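Local coordinates for methyltransferase domain-containing protein (Serratia marcescens, PDB 7CLU) that acts as a SAM-dependent O-methyltransferase of the prodigiosin pathway, probably passing the methyl group of S-adenosylmethionine to a hydroxyl of a pigment precursor, at residues Leu29-Arg34 with Leu84-Pro89; Leu103-Gly108 with Thr123-Asp128; Ala185-Tyr190 with Gln214-Arg219; Ile240-Met245 with Gly269-Ser274. All blocks are in the same frame, centred on the assembly; numbering follows the deposited sequence.

Interaction 1. Residues Leu29-Arg34 with Leu84-Pro89; sequences LFDQLR and LLSDEP
Asp31 grips the backbone and side chain of Ser86, joining two loops of the helical, winged-helix-like dimerisation domain: residues 29-34, with a short 3-10 turn, follow helix 15-26; residues 84-89 leave helix 81-84 through a type I beta turn, Leu85 to Glu88. Asp31 OD1 uses its syn lone pair for Ser86 N, 3.1 Å away and nearly straight (165°). Ser86 OG donates to Asp31 OD2 at 2.9 Å, on the syn side but 22° out of the carboxylate plane.

Beside it Phe30 can be followed outward. Its CB lies 3.5 Å from Leu84 O. CG stands anti to the carbonyl carbon (chi1 -49°), turning the ring onto Leu84: CG and CD2 run over Leu84 CB, CE2 comes near Leu84 CD2, and CD1, CE1 and CZ all meet Leu84 CD1. That methyl stands 3.7 Å from the ring centroid, a CH-pi contact over the face, with Leu29 CD2 on the opposite face toward the rim.

Further along, Leu85 CD2 touches both Phe30 O (3.4 Å) and Arg34 CB (3.6 Å). At the exposed end Arg34 and Asp87 form a long salt bridge, NH1 to OD2 3.9 Å, the carboxylate oxygen lying in the guanidinium plane.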
loop_
_atom_site.group_PDB
_atom_site.type_symbol
_atom_site.label_atom_id
_atom_site.label_comp_id
_atom_site.label_asym_id
_atom_site.label_seq_id
_atom_site.Cartn_x
_atom_site.Cartn_y
_atom_site.Cartn_z
ATOM N N LEU A 29 -15.898 -5.071 9.743
ATOM C CA LEU A 29 -16.707 -3.864 9.858
ATOM C C LEU A 29 -17.893 -3.905 8.910
ATOM O O LEU A 29 -19.014 -3.549 9.289
ATOM C CB LEU A 29 -15.833 -2.636 9.587
ATOM C CG LEU A 29 -16.514 -1.263 9.486
ATOM C CD1 LEU A 29 -15.581 -0.171 10.012
ATOM C CD2 LEU A 29 -16.915 -0.962 8.070
ATOM N N PHE A 30 -17.667 -4.327 7.668
ATOM C CA PHE A 30 -18.757 -4.357 6.712
ATOM C C PHE A 30 -19.842 -5.347 7.110
ATOM O O PHE A 30 -20.974 -5.219 6.641
ATOM C CB PHE A 30 -18.215 -4.668 5.319
ATOM C CG PHE A 30 -17.038 -3.825 4.942
ATOM C CD1 PHE A 30 -17.208 -2.503 4.567
ATOM C CD2 PHE A 30 -15.755 -4.351 4.976
ATOM C CE1 PHE A 30 -16.128 -1.717 4.222
ATOM C CE2 PHE A 30 -14.665 -3.574 4.637
ATOM C CZ PHE A 30 -14.846 -2.246 4.262
ATOM N N ASP A 31 -19.532 -6.310 7.986
ATOM C CA ASP A 31 -20.560 -7.237 8.450
ATOM C C ASP A 31 -21.696 -6.509 9.163
ATOM O O ASP A 31 -22.858 -6.911 9.049
ATOM C CB ASP A 31 -19.944 -8.280 9.384
ATOM C CG ASP A 31 -19.121 -9.333 8.641
ATOM O OD1 ASP A 31 -19.211 -9.422 7.393
ATOM O OD2 ASP A 31 -18.392 -10.081 9.326
ATOM N N GLN A 32 -21.378 -5.438 9.890
ATOM C CA GLN A 32 -22.363 -4.685 10.665
ATOM C C GLN A 32 -23.372 -3.952 9.803
ATOM O O GLN A 32 -24.356 -3.425 10.341
ATOM C CB GLN A 32 -21.654 -3.684 11.572
ATOM C CG GLN A 32 -20.474 -4.273 12.321
ATOM C CD GLN A 32 -20.798 -5.633 12.923
ATOM O OE1 GLN A 32 -21.787 -5.784 13.648
ATOM N NE2 GLN A 32 -19.974 -6.634 12.610
ATOM N N LEU A 33 -23.155 -3.898 8.490
ATOM C CA LEU A 33 -24.061 -3.229 7.571
ATOM C C LEU A 33 -24.745 -4.190 6.611
ATOM O O LEU A 33 -25.402 -3.740 5.668
ATOM C CB LEU A 33 -23.314 -2.162 6.773
ATOM C CG LEU A 33 -22.658 -1.035 7.576
ATOM C CD1 LEU A 33 -21.804 -0.166 6.659
ATOM C CD2 LEU A 33 -23.713 -0.191 8.321
ATOM N N ARG A 34 -24.580 -5.495 6.814
ATOM C CA ARG A 34 -25.155 -6.471 5.850
ATOM C C ARG A 34 -26.686 -6.449 5.875
ATOM O O ARG A 34 -27.288 -6.791 4.846
ATOM C CB ARG A 34 -24.643 -7.882 6.155
ATOM C CG ARG A 34 -25.472 -8.632 7.186
ATOM C CD ARG A 34 -24.662 -9.643 7.970
ATOM N NE ARG A 34 -24.751 -10.981 7.409
ATOM C CZ ARG A 34 -25.622 -11.905 7.795
ATOM N NH1 ARG A 34 -25.617 -13.094 7.223
ATOM N NH2 ARG A 34 -26.495 -11.639 8.748
ATOM N N LEU A 84 -16.784 -7.908 0.431
ATOM C CA LEU A 84 -16.557 -7.284 1.731
ATOM C C LEU A 84 -17.261 -7.985 2.887
ATOM O O LEU A 84 -16.934 -7.709 4.044
ATOM C CB LEU A 84 -16.995 -5.809 1.727
ATOM C CG LEU A 84 -16.245 -4.897 0.761
ATOM C CD1 LEU A 84 -16.653 -3.434 0.963
ATOM C CD2 LEU A 84 -14.770 -5.088 0.987
ATOM N N LEU A 85 -18.220 -8.856 2.618
ATOM C CA LEU A 85 -18.915 -9.593 3.667
ATOM C C LEU A 85 -18.221 -10.930 3.897
ATOM O O LEU A 85 -17.849 -11.618 2.943
ATOM C CB LEU A 85 -20.378 -9.820 3.278
ATOM C CG LEU A 85 -21.248 -8.551 3.284
ATOM C CD1 LEU A 85 -22.628 -8.837 2.705
ATOM C CD2 LEU A 85 -21.341 -7.991 4.689
ATOM N N SER A 86 -18.080 -11.307 5.169
ATOM C CA SER A 86 -17.214 -12.425 5.523
ATOM C C SER A 86 -17.823 -13.792 5.227
ATOM O O SER A 86 -17.100 -14.795 5.293
ATOM C CB SER A 86 -16.822 -12.334 6.994
ATOM O OG SER A 86 -17.945 -12.483 7.824
ATOM N N ASP A 87 -19.110 -13.865 4.891
ATOM C CA ASP A 87 -19.731 -15.124 4.517
ATOM C C ASP A 87 -19.916 -15.247 3.018
ATOM O O ASP A 87 -20.365 -16.295 2.545
ATOM C CB ASP A 87 -21.078 -15.284 5.212
ATOM C CG ASP A 87 -22.128 -14.334 4.662
ATOM O OD1 ASP A 87 -21.775 -13.183 4.312
ATOM O OD2 ASP A 87 -23.303 -14.744 4.570
ATOM N N GLU A 88 -19.578 -14.215 2.265
ATOM C CA GLU A 88 -19.706 -14.299 0.823
ATOM C C GLU A 88 -18.517 -15.060 0.236
ATOM O O GLU A 88 -17.384 -14.903 0.698
ATOM C CB GLU A 88 -19.800 -12.902 0.214
ATOM C CG GLU A 88 -21.073 -12.166 0.608
ATOM C CD GLU A 88 -22.332 -12.834 0.081
ATOM O OE1 GLU A 88 -22.306 -13.357 -1.060
ATOM O OE2 GLU A 88 -23.351 -12.825 0.812
ATOM N N PRO A 89 -18.747 -15.897 -0.775
ATOM C CA PRO A 89 -17.665 -16.755 -1.279
ATOM C C PRO A 89 -16.471 -15.997 -1.847
ATOM O O PRO A 89 -15.413 -16.611 -2.017
ATOM C CB PRO A 89 -18.358 -17.596 -2.358
ATOM C CG PRO A 89 -19.585 -16.823 -2.714
ATOM C CD PRO A 89 -20.024 -16.166 -1.454
HETATM O O HOH W 1 -16.909 -7.671 6.481
#

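Interaction 2. Residues Leu103-Gly108 with Thr123-Asp128; sequences LYPLWG and TVFGDD
Val124 CG1 presses on Pro105 CB at 3.5 Å, and Phe125 brings its ring in beside them. The ring's CE2 and CZ do the touching, CE2 more closely: Leu106 CG lies 3.6 Å from Phe125 CE2, near the ring plane, and Leu106 CD2 is as close to the same atom. Pro105 CB approaches Phe125 CZ obliquely at 4.1 Å. Leu106 CD2 also reaches Val124 CB, at 4.0 Å, the two side chains slanting across each other, and Val124 CG2 rests near Pro105 O.

Val124 holds CG1 anti to its backbone N (chi1 165°), and this turns the methyl both onto Pro105 and over the centre of its own neighbour's ring, 3.5 Å above the Phe125 plane. This is apolar helix-to-helix packing, the C-terminal parts of helices 93-107 and 121-125 meeting through these side chains. Helix 93-107 is kinked at Pro105, whose ring nitrogen has no hydrogen to give to the turn before; helix 121-125 stops at Gly126, which has positive phi.

Leu106 also packs against Ser298 of helix 286-298 and against Gln120 and Arg121. Tyr104 and Trp107, on the same helix, stack against Tyr104 and Phe16 of the second subunit, placing this packing beside the dimer interface.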
loop_
_atom_site.group_PDB
_atom_site.type_symbol
_atom_site.label_atom_id
_atom_site.label_comp_id
_atom_site.label_asym_id
_atom_site.label_seq_id
_atom_site.Cartn_x
_atom_site.Cartn_y
_atom_site.Cartn_z
ATOM N N LEU A 103 2.796 -10.075 4.571
ATOM C CA LEU A 103 3.365 -9.272 3.482
ATOM C C LEU A 103 3.668 -7.829 3.900
ATOM O O LEU A 103 4.690 -7.264 3.495
ATOM C CB LEU A 103 2.433 -9.287 2.279
ATOM C CG LEU A 103 2.251 -10.651 1.607
ATOM C CD1 LEU A 103 1.558 -10.485 0.256
ATOM C CD2 LEU A 103 3.591 -11.311 1.447
ATOM N N TYR A 104 2.759 -7.179 4.625
ATOM C CA TYR A 104 3.024 -5.797 5.019
ATOM C C TYR A 104 4.284 -5.696 5.867
ATOM O O TYR A 104 5.144 -4.854 5.554
ATOM C CB TYR A 104 1.793 -5.228 5.727
ATOM C CG TYR A 104 1.851 -3.756 6.040
ATOM C CD1 TYR A 104 2.452 -3.290 7.218
ATOM C CD2 TYR A 104 1.296 -2.827 5.173
ATOM C CE1 TYR A 104 2.484 -1.929 7.521
ATOM C CE2 TYR A 104 1.312 -1.468 5.465
ATOM C CZ TYR A 104 1.908 -1.021 6.632
ATOM O OH TYR A 104 1.917 0.342 6.899
ATOM N N PRO A 105 4.488 -6.520 6.907
ATOM C CA PRO A 105 5.752 -6.406 7.656
ATOM C C PRO A 105 6.983 -6.621 6.787
ATOM O O PRO A 105 7.965 -5.887 6.927
ATOM C CB PRO A 105 5.620 -7.482 8.745
ATOM C CG PRO A 105 4.180 -7.738 8.863
ATOM C CD PRO A 105 3.591 -7.523 7.509
ATOM N N LEU A 106 6.946 -7.593 5.874
ATOM C CA LEU A 106 8.118 -7.888 5.049
ATOM C C LEU A 106 8.428 -6.746 4.089
ATOM O O LEU A 106 9.592 -6.383 3.904
ATOM C CB LEU A 106 7.886 -9.178 4.266
ATOM C CG LEU A 106 7.876 -10.466 5.078
ATOM C CD1 LEU A 106 7.293 -11.578 4.224
ATOM C CD2 LEU A 106 9.318 -10.797 5.531
ATOM N N TRP A 107 7.402 -6.160 3.459
ATOM C CA TRP A 107 7.683 -5.048 2.560
ATOM C C TRP A 107 8.209 -3.830 3.297
ATOM O O TRP A 107 8.806 -2.952 2.665
ATOM C CB TRP A 107 6.442 -4.652 1.761
ATOM C CG TRP A 107 6.204 -5.516 0.558
ATOM C CD1 TRP A 107 5.722 -6.795 0.551
ATOM C CD2 TRP A 107 6.394 -5.148 -0.817
ATOM N NE1 TRP A 107 5.610 -7.248 -0.746
ATOM C CE2 TRP A 107 6.021 -6.258 -1.602
ATOM C CE3 TRP A 107 6.865 -3.990 -1.458
ATOM C CZ2 TRP A 107 6.082 -6.241 -3.007
ATOM C CZ3 TRP A 107 6.941 -3.978 -2.846
ATOM C CH2 TRP A 107 6.536 -5.095 -3.607
ATOM N N GLY A 108 7.991 -3.747 4.606
ATOM C CA GLY A 108 8.628 -2.694 5.373
ATOM C C GLY A 108 10.134 -2.709 5.208
ATOM O O GLY A 108 10.776 -1.662 5.251
ATOM N N THR A 123 14.949 -11.103 9.699
ATOM C CA THR A 123 14.769 -9.717 10.104
ATOM C C THR A 123 13.410 -9.493 10.758
ATOM O O THR A 123 13.316 -9.111 11.932
ATOM C CB THR A 123 14.917 -8.834 8.856
ATOM O OG1 THR A 123 16.092 -9.228 8.122
ATOM C CG2 THR A 123 14.999 -7.364 9.223
ATOM N N VAL A 124 12.340 -9.787 10.019
ATOM C CA VAL A 124 11.023 -9.292 10.394
ATOM C C VAL A 124 10.366 -10.171 11.458
ATOM O O VAL A 124 9.735 -9.660 12.393
ATOM C CB VAL A 124 10.155 -9.157 9.124
ATOM C CG1 VAL A 124 8.697 -9.012 9.468
ATOM C CG2 VAL A 124 10.650 -7.982 8.267
ATOM N N PHE A 125 10.487 -11.497 11.347
ATOM C CA PHE A 125 9.758 -12.409 12.230
ATOM C C PHE A 125 10.650 -13.180 13.199
ATOM O O PHE A 125 10.124 -13.938 14.026
ATOM C CB PHE A 125 8.941 -13.416 11.409
ATOM C CG PHE A 125 7.968 -12.781 10.467
ATOM C CD1 PHE A 125 6.799 -12.214 10.947
ATOM C CD2 PHE A 125 8.223 -12.742 9.100
ATOM C CE1 PHE A 125 5.891 -11.621 10.080
ATOM C CE2 PHE A 125 7.316 -12.144 8.229
ATOM C CZ PHE A 125 6.156 -11.573 8.727
ATOM N N GLY A 126 11.967 -13.026 13.117
ATOM C CA GLY A 126 12.858 -13.872 13.898
ATOM C C GLY A 126 12.787 -15.340 13.530
ATOM O O GLY A 126 13.079 -16.200 14.369
ATOM N N ASP A 127 12.406 -15.650 12.291
ATOM C CA ASP A 127 12.239 -17.020 11.815
ATOM C C ASP A 127 13.386 -17.333 10.859
ATOM O O ASP A 127 13.444 -16.791 9.751
ATOM C CB ASP A 127 10.877 -17.176 11.130
ATOM C CG ASP A 127 10.497 -18.621 10.877
ATOM O OD1 ASP A 127 11.398 -19.493 10.906
ATOM O OD2 ASP A 127 9.289 -18.879 10.646
ATOM N N ASP A 128 14.302 -18.206 11.274
ATOM C CA ASP A 128 15.428 -18.549 10.418
ATOM C C ASP A 128 15.193 -19.832 9.627
ATOM O O ASP A 128 16.155 -20.429 9.137
ATOM C CB ASP A 128 16.718 -18.652 11.236
ATOM C CG ASP A 128 16.538 -19.445 12.499
ATOM O OD1 ASP A 128 15.651 -20.325 12.527
ATOM O OD2 ASP A 128 17.278 -19.189 13.465
#

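Interaction 3. Residues Ala185-Tyr190 with Gln214-Arg219; sequences AIADAY and QGYGER
Arg219 NH2 is gripped by two backbone carbonyls, weakly by Tyr190 O at 3.1 Å and more firmly by Ile193 O. The contact lies on the surface of the Rossmann-like methyltransferase domain, where helix 181-189 meets the loop leading from helix 201-214 to strand 221-224. That loop starts with a Schellman motif at Gly215. A water also ties the segments together, giving a hydrogen to Ala187 O at 2.5 Å and accepting one from Arg219 NE at 2.8 Å.

Ala187 CB fills the middle. It sits over one face of the Arg219 guanidinium, 3.9 Å from NE, and at the edge of the Tyr216 ring, 4.0 Å from CE2. Arg219 has CG anti to the backbone N (chi1 -176°), and its chain then bends at chi2 (75°), which carries the guanidinium over Ala187 toward Tyr190 O.

Beyond Ala187, Asp188 and Tyr216 cross at about a right angle, and a second water bridges them, donating to Tyr216 OH at 2.9 Å and to Asp188 OD2.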
loop_
_atom_site.group_PDB
_atom_site.type_symbol
_atom_site.label_atom_id
_atom_site.label_comp_id
_atom_site.label_asym_id
_atom_site.label_seq_id
_atom_site.Cartn_x
_atom_site.Cartn_y
_atom_site.Cartn_z
ATOM N N ALA A 185 -13.527 -28.497 -13.571
ATOM C CA ALA A 185 -14.056 -27.794 -14.735
ATOM C C ALA A 185 -13.822 -28.597 -16.010
ATOM O O ALA A 185 -14.674 -28.610 -16.912
ATOM C CB ALA A 185 -13.437 -26.403 -14.847
ATOM N N ILE A 186 -12.682 -29.294 -16.089
ATOM C CA ILE A 186 -12.413 -30.157 -17.234
ATOM C C ILE A 186 -13.441 -31.278 -17.296
ATOM O O ILE A 186 -14.079 -31.492 -18.332
ATOM C CB ILE A 186 -10.975 -30.703 -17.180
ATOM C CG1 ILE A 186 -9.972 -29.550 -17.221
ATOM C CG2 ILE A 186 -10.723 -31.647 -18.338
ATOM C CD1 ILE A 186 -8.545 -29.970 -16.871
ATOM N N ALA A 187 -13.646 -31.981 -16.171
ATOM C CA ALA A 187 -14.650 -33.047 -16.100
ATOM C C ALA A 187 -16.027 -32.563 -16.522
ATOM O O ALA A 187 -16.799 -33.317 -17.135
ATOM C CB ALA A 187 -14.752 -33.606 -14.680
ATOM N N ASP A 188 -16.378 -31.329 -16.150
ATOM C CA ASP A 188 -17.713 -30.826 -16.452
ATOM C C ASP A 188 -17.921 -30.618 -17.950
ATOM O O ASP A 188 -19.069 -30.642 -18.416
ATOM C CB ASP A 188 -17.971 -29.515 -15.706
ATOM C CG ASP A 188 -17.924 -29.669 -14.185
ATOM O OD1 ASP A 188 -18.140 -30.778 -13.652
ATOM O OD2 ASP A 188 -17.685 -28.651 -13.522
ATOM N N ALA A 189 -16.837 -30.427 -18.707
ATOM C CA ALA A 189 -16.893 -30.117 -20.129
ATOM C C ALA A 189 -16.341 -31.226 -21.019
ATOM O O ALA A 189 -16.562 -31.185 -22.234
ATOM C CB ALA A 189 -16.123 -28.816 -20.408
ATOM N N TYR A 190 -15.640 -32.209 -20.450
ATOM C CA TYR A 190 -14.961 -33.248 -21.225
ATOM C C TYR A 190 -15.180 -34.593 -20.552
ATOM O O TYR A 190 -14.388 -35.011 -19.698
ATOM C CB TYR A 190 -13.468 -32.955 -21.351
ATOM C CG TYR A 190 -13.125 -31.704 -22.141
ATOM C CD1 TYR A 190 -12.908 -31.756 -23.518
ATOM C CD2 TYR A 190 -12.996 -30.478 -21.506
ATOM C CE1 TYR A 190 -12.576 -30.614 -24.238
ATOM C CE2 TYR A 190 -12.665 -29.335 -22.211
ATOM C CZ TYR A 190 -12.451 -29.406 -23.573
ATOM O OH TYR A 190 -12.119 -28.261 -24.261
ATOM N N GLN A 214 -17.791 -32.864 -2.928
ATOM C CA GLN A 214 -18.375 -32.205 -4.087
ATOM C C GLN A 214 -18.922 -33.191 -5.117
ATOM O O GLN A 214 -19.592 -32.763 -6.069
ATOM C CB GLN A 214 -17.341 -31.281 -4.736
ATOM C CG GLN A 214 -16.824 -30.180 -3.810
ATOM C CD GLN A 214 -17.944 -29.455 -3.082
ATOM O OE1 GLN A 214 -18.029 -29.488 -1.850
ATOM N NE2 GLN A 214 -18.819 -28.804 -3.842
ATOM N N GLY A 215 -18.665 -34.488 -4.939
ATOM C CA GLY A 215 -19.180 -35.518 -5.818
ATOM C C GLY A 215 -18.221 -35.984 -6.893
ATOM O O GLY A 215 -18.655 -36.669 -7.825
ATOM N N TYR A 216 -16.930 -35.645 -6.788
ATOM C CA TYR A 216 -15.943 -35.909 -7.825
ATOM C C TYR A 216 -14.903 -36.935 -7.379
ATOM O O TYR A 216 -13.870 -37.085 -8.039
ATOM C CB TYR A 216 -15.245 -34.603 -8.245
ATOM C CG TYR A 216 -16.097 -33.680 -9.090
ATOM C CD1 TYR A 216 -17.110 -32.928 -8.515
ATOM C CD2 TYR A 216 -15.903 -33.579 -10.467
ATOM C CE1 TYR A 216 -17.907 -32.091 -9.276
ATOM C CE2 TYR A 216 -16.700 -32.750 -11.240
ATOM C CZ TYR A 216 -17.696 -32.004 -10.634
ATOM O OH TYR A 216 -18.501 -31.170 -11.382
ATOM N N GLY A 217 -15.155 -37.639 -6.275
ATOM C CA GLY A 217 -14.156 -38.546 -5.723
ATOM C C GLY A 217 -13.857 -39.745 -6.605
ATOM O O GLY A 217 -12.757 -40.309 -6.543
ATOM N N GLU A 218 -14.824 -40.173 -7.416
ATOM C CA GLU A 218 -14.542 -41.240 -8.370
ATOM C C GLU A 218 -14.083 -40.711 -9.716
ATOM O O GLU A 218 -13.392 -41.426 -10.451
ATOM C CB GLU A 218 -15.772 -42.120 -8.566
ATOM C CG GLU A 218 -16.168 -42.886 -7.326
ATOM C CD GLU A 218 -17.169 -43.979 -7.631
ATOM O OE1 GLU A 218 -17.259 -44.932 -6.827
ATOM O OE2 GLU A 218 -17.863 -43.884 -8.675
ATOM N N ARG A 219 -14.438 -39.473 -10.047
ATOM C CA ARG A 219 -14.090 -38.896 -11.338
ATOM C C ARG A 219 -12.631 -38.445 -11.405
ATOM O O ARG A 219 -12.025 -38.468 -12.485
ATOM C CB ARG A 219 -15.023 -37.713 -11.626
ATOM C CG ARG A 219 -14.845 -37.078 -12.989
ATOM C CD ARG A 219 -15.431 -37.945 -14.099
ATOM N NE ARG A 219 -15.173 -37.367 -15.418
ATOM C CZ ARG A 219 -14.005 -37.448 -16.048
ATOM N NH1 ARG A 219 -12.984 -38.088 -15.481
ATOM N NH2 ARG A 219 -13.851 -36.889 -17.245
HETATM O O HOH W 2 -16.932 -35.833 -16.899
HETATM O O HOH W 3 -17.474 -28.447 -10.997
#

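Interaction 4. Residues Ile240-Met245 with Gly269-Ser274; sequences IHLGWM and GRFIAS
His241 leans its imidazole over strand 270-275, CD2 coming 3.2 Å from Ile272 O, which approaches the ring obliquely, and ends on the Ser274 hydroxyl. NE2 of His241 and OG of Ser274 are 2.6 Å apart in a hydrogen bond that either could donate, the oxygen lying near the ring plane. CG sits anti to the backbone N (chi1 172°), sending the ring toward the neighbouring strand; Asp174 OD1 holds ND1, fixing the rotation. Gly243 N packs above one ring face. Ser274 OG also bonds to Arg331, a residue that binds S-adenosylhomocysteine, which makes the serine a second-shell link to the cofactor pocket.

Leu242 and Ile240 point to the other face of the sheet, where the Phe271 side chain crosses Ile240 at about a right angle and reaches Leu242: its CZ is 3.6 Å from Leu242 CB, which meets it at the edge, and its CD1 is 3.9 Å from Ile240 CG2.

Between the faces runs a parallel ladder, the axes 13° apart. Ile240 O takes Ile272 N at 2.7 Å, almost straight on, and Ile272 O takes Leu242 N at 2.9 Å. Ser274 N returns a bond to Leu242 O, and past the strand end Trp244 N makes a weak one to Ser274 O.

Helix 251-264 joins these strands in a beta-alpha-beta unit, with Ile257 and Leu258 packing on Leu242 and Phe271; strands 171-175 and 332-337 flank the pair.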
loop_
_atom_site.group_PDB
_atom_site.type_symbol
_atom_site.label_atom_id
_atom_site.label_comp_id
_atom_site.label_asym_id
_atom_site.label_seq_id
_atom_site.Cartn_x
_atom_site.Cartn_y
_atom_site.Cartn_z
ATOM N N ILE A 240 0.168 -33.098 -18.532
ATOM C CA ILE A 240 0.518 -32.744 -17.160
ATOM C C ILE A 240 0.550 -31.230 -17.047
ATOM O O ILE A 240 1.113 -30.545 -17.911
ATOM C CB ILE A 240 1.885 -33.332 -16.739
ATOM C CG1 ILE A 240 1.911 -34.847 -16.952
ATOM C CG2 ILE A 240 2.177 -33.011 -15.282
ATOM C CD1 ILE A 240 1.181 -35.600 -15.899
ATOM N N HIS A 241 -0.014 -30.707 -15.959
ATOM C CA HIS A 241 -0.121 -29.270 -15.767
ATOM C C HIS A 241 0.395 -28.898 -14.390
ATOM O O HIS A 241 0.128 -29.594 -13.406
ATOM C CB HIS A 241 -1.581 -28.754 -15.902
ATOM C CG HIS A 241 -1.731 -27.310 -15.527
ATOM N ND1 HIS A 241 -2.415 -26.893 -14.405
ATOM C CD2 HIS A 241 -1.241 -26.187 -16.108
ATOM C CE1 HIS A 241 -2.371 -25.576 -14.327
ATOM N NE2 HIS A 241 -1.655 -25.122 -15.342
ATOM N N LEU A 242 1.125 -27.791 -14.336
ATOM C CA LEU A 242 1.661 -27.245 -13.094
ATOM C C LEU A 242 1.161 -25.811 -13.018
ATOM O O LEU A 242 1.565 -24.966 -13.827
ATOM C CB LEU A 242 3.185 -27.328 -13.065
ATOM C CG LEU A 242 3.900 -26.780 -11.815
ATOM C CD1 LEU A 242 3.544 -27.625 -10.606
ATOM C CD2 LEU A 242 5.398 -26.761 -12.019
ATOM N N GLY A 243 0.268 -25.546 -12.070
ATOM C CA GLY A 243 -0.402 -24.259 -12.026
ATOM C C GLY A 243 0.287 -23.188 -11.199
ATOM O O GLY A 243 0.216 -23.224 -9.974
ATOM N N TRP A 244 0.981 -22.259 -11.864
ATOM C CA TRP A 244 1.480 -21.023 -11.250
ATOM C C TRP A 244 2.400 -21.291 -10.059
ATOM O O TRP A 244 2.299 -20.639 -9.016
ATOM C CB TRP A 244 0.308 -20.117 -10.855
ATOM C CG TRP A 244 0.631 -18.665 -10.913
ATOM C CD1 TRP A 244 1.722 -18.085 -11.498
ATOM C CD2 TRP A 244 -0.126 -17.605 -10.334
ATOM N NE1 TRP A 244 1.675 -16.723 -11.337
ATOM C CE2 TRP A 244 0.548 -16.402 -10.625
ATOM C CE3 TRP A 244 -1.322 -17.553 -9.608
ATOM C CZ2 TRP A 244 0.076 -15.160 -10.195
ATOM C CZ3 TRP A 244 -1.801 -16.309 -9.196
ATOM C CH2 TRP A 244 -1.103 -15.135 -9.495
ATOM N N MET A 245 3.327 -22.240 -10.224
ATOM C CA MET A 245 4.256 -22.622 -9.164
ATOM C C MET A 245 5.702 -22.243 -9.444
ATOM O O MET A 245 6.472 -22.055 -8.501
ATOM C CB MET A 245 4.182 -24.139 -8.908
ATOM C CG MET A 245 5.136 -24.650 -7.789
ATOM S SD MET A 245 5.077 -26.431 -7.451
ATOM C CE MET A 245 3.329 -26.597 -7.107
ATOM N N GLY A 269 4.605 -37.404 -24.093
ATOM C CA GLY A 269 3.660 -36.667 -23.283
ATOM C C GLY A 269 3.821 -35.168 -23.445
ATOM O O GLY A 269 4.835 -34.671 -23.938
ATOM N N ARG A 270 2.794 -34.437 -23.011
ATOM C CA ARG A 270 2.791 -32.980 -23.041
ATOM C C ARG A 270 2.770 -32.425 -21.619
ATOM O O ARG A 270 2.108 -32.979 -20.736
ATOM C CB ARG A 270 1.582 -32.453 -23.813
ATOM C CG ARG A 270 1.546 -30.939 -23.976
ATOM C CD ARG A 270 0.454 -30.521 -24.961
ATOM N NE ARG A 270 0.868 -30.787 -26.333
ATOM C CZ ARG A 270 0.085 -30.680 -27.403
ATOM N NH1 ARG A 270 -1.192 -30.310 -27.279
ATOM N NH2 ARG A 270 0.586 -30.950 -28.604
ATOM N N PHE A 271 3.495 -31.333 -21.403
ATOM C CA PHE A 271 3.505 -30.661 -20.110
ATOM C C PHE A 271 3.196 -29.185 -20.311
ATOM O O PHE A 271 3.696 -28.554 -21.246
ATOM C CB PHE A 271 4.841 -30.831 -19.381
ATOM C CG PHE A 271 4.979 -29.941 -18.170
ATOM C CD1 PHE A 271 4.243 -30.189 -17.022
ATOM C CD2 PHE A 271 5.820 -28.844 -18.192
ATOM C CE1 PHE A 271 4.350 -29.364 -15.916
ATOM C CE2 PHE A 271 5.924 -28.019 -17.095
ATOM C CZ PHE A 271 5.182 -28.284 -15.960
ATOM N N ILE A 272 2.348 -28.643 -19.447
ATOM C CA ILE A 272 1.983 -27.241 -19.495
ATOM C C ILE A 272 2.191 -26.638 -18.112
ATOM O O ILE A 272 1.681 -27.167 -17.123
ATOM C CB ILE A 272 0.520 -27.037 -19.920
ATOM C CG1 ILE A 272 0.212 -27.710 -21.269
ATOM C CG2 ILE A 272 0.206 -25.556 -19.915
ATOM C CD1 ILE A 272 -1.253 -27.489 -21.763
ATOM N N ALA A 273 2.910 -25.530 -18.042
ATOM C CA ALA A 273 2.938 -24.698 -16.845
ATOM C C ALA A 273 2.148 -23.433 -17.137
ATOM O O ALA A 273 2.403 -22.782 -18.150
ATOM C CB ALA A 273 4.367 -24.330 -16.459
ATOM N N SER A 274 1.209 -23.078 -16.264
ATOM C CA SER A 274 0.523 -21.797 -16.379
ATOM C C SER A 274 1.239 -20.794 -15.476
ATOM O O SER A 274 1.468 -21.075 -14.301
ATOM C CB SER A 274 -0.965 -21.896 -16.017
ATOM O OG SER A 274 -1.225 -22.592 -14.812
#

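In the fold
The four contacts follow one another along the chain without interlocking. Interaction 1 lies in the dimerisation domain, its centre about 36 Å from that of interaction 4, on opposite sides of the chain's centre. Interaction 2 adjoins the dimer interface; nearest atoms bring it within about 11 Å of interaction 4. Interactions 3 and 4 share the methyltransferase domain, with centres about 19 Å apart: interaction 3 lies outside the sheet, interaction 4 between two of its central strands. Interaction 4 alone borders the cofactor and catalytic sites: Ser274 is about 3 Å, between side chains, from Arg331, which binds S-adenosylhomocysteine, and Trp244 about 3 Å from His247, the predicted proton acceptor.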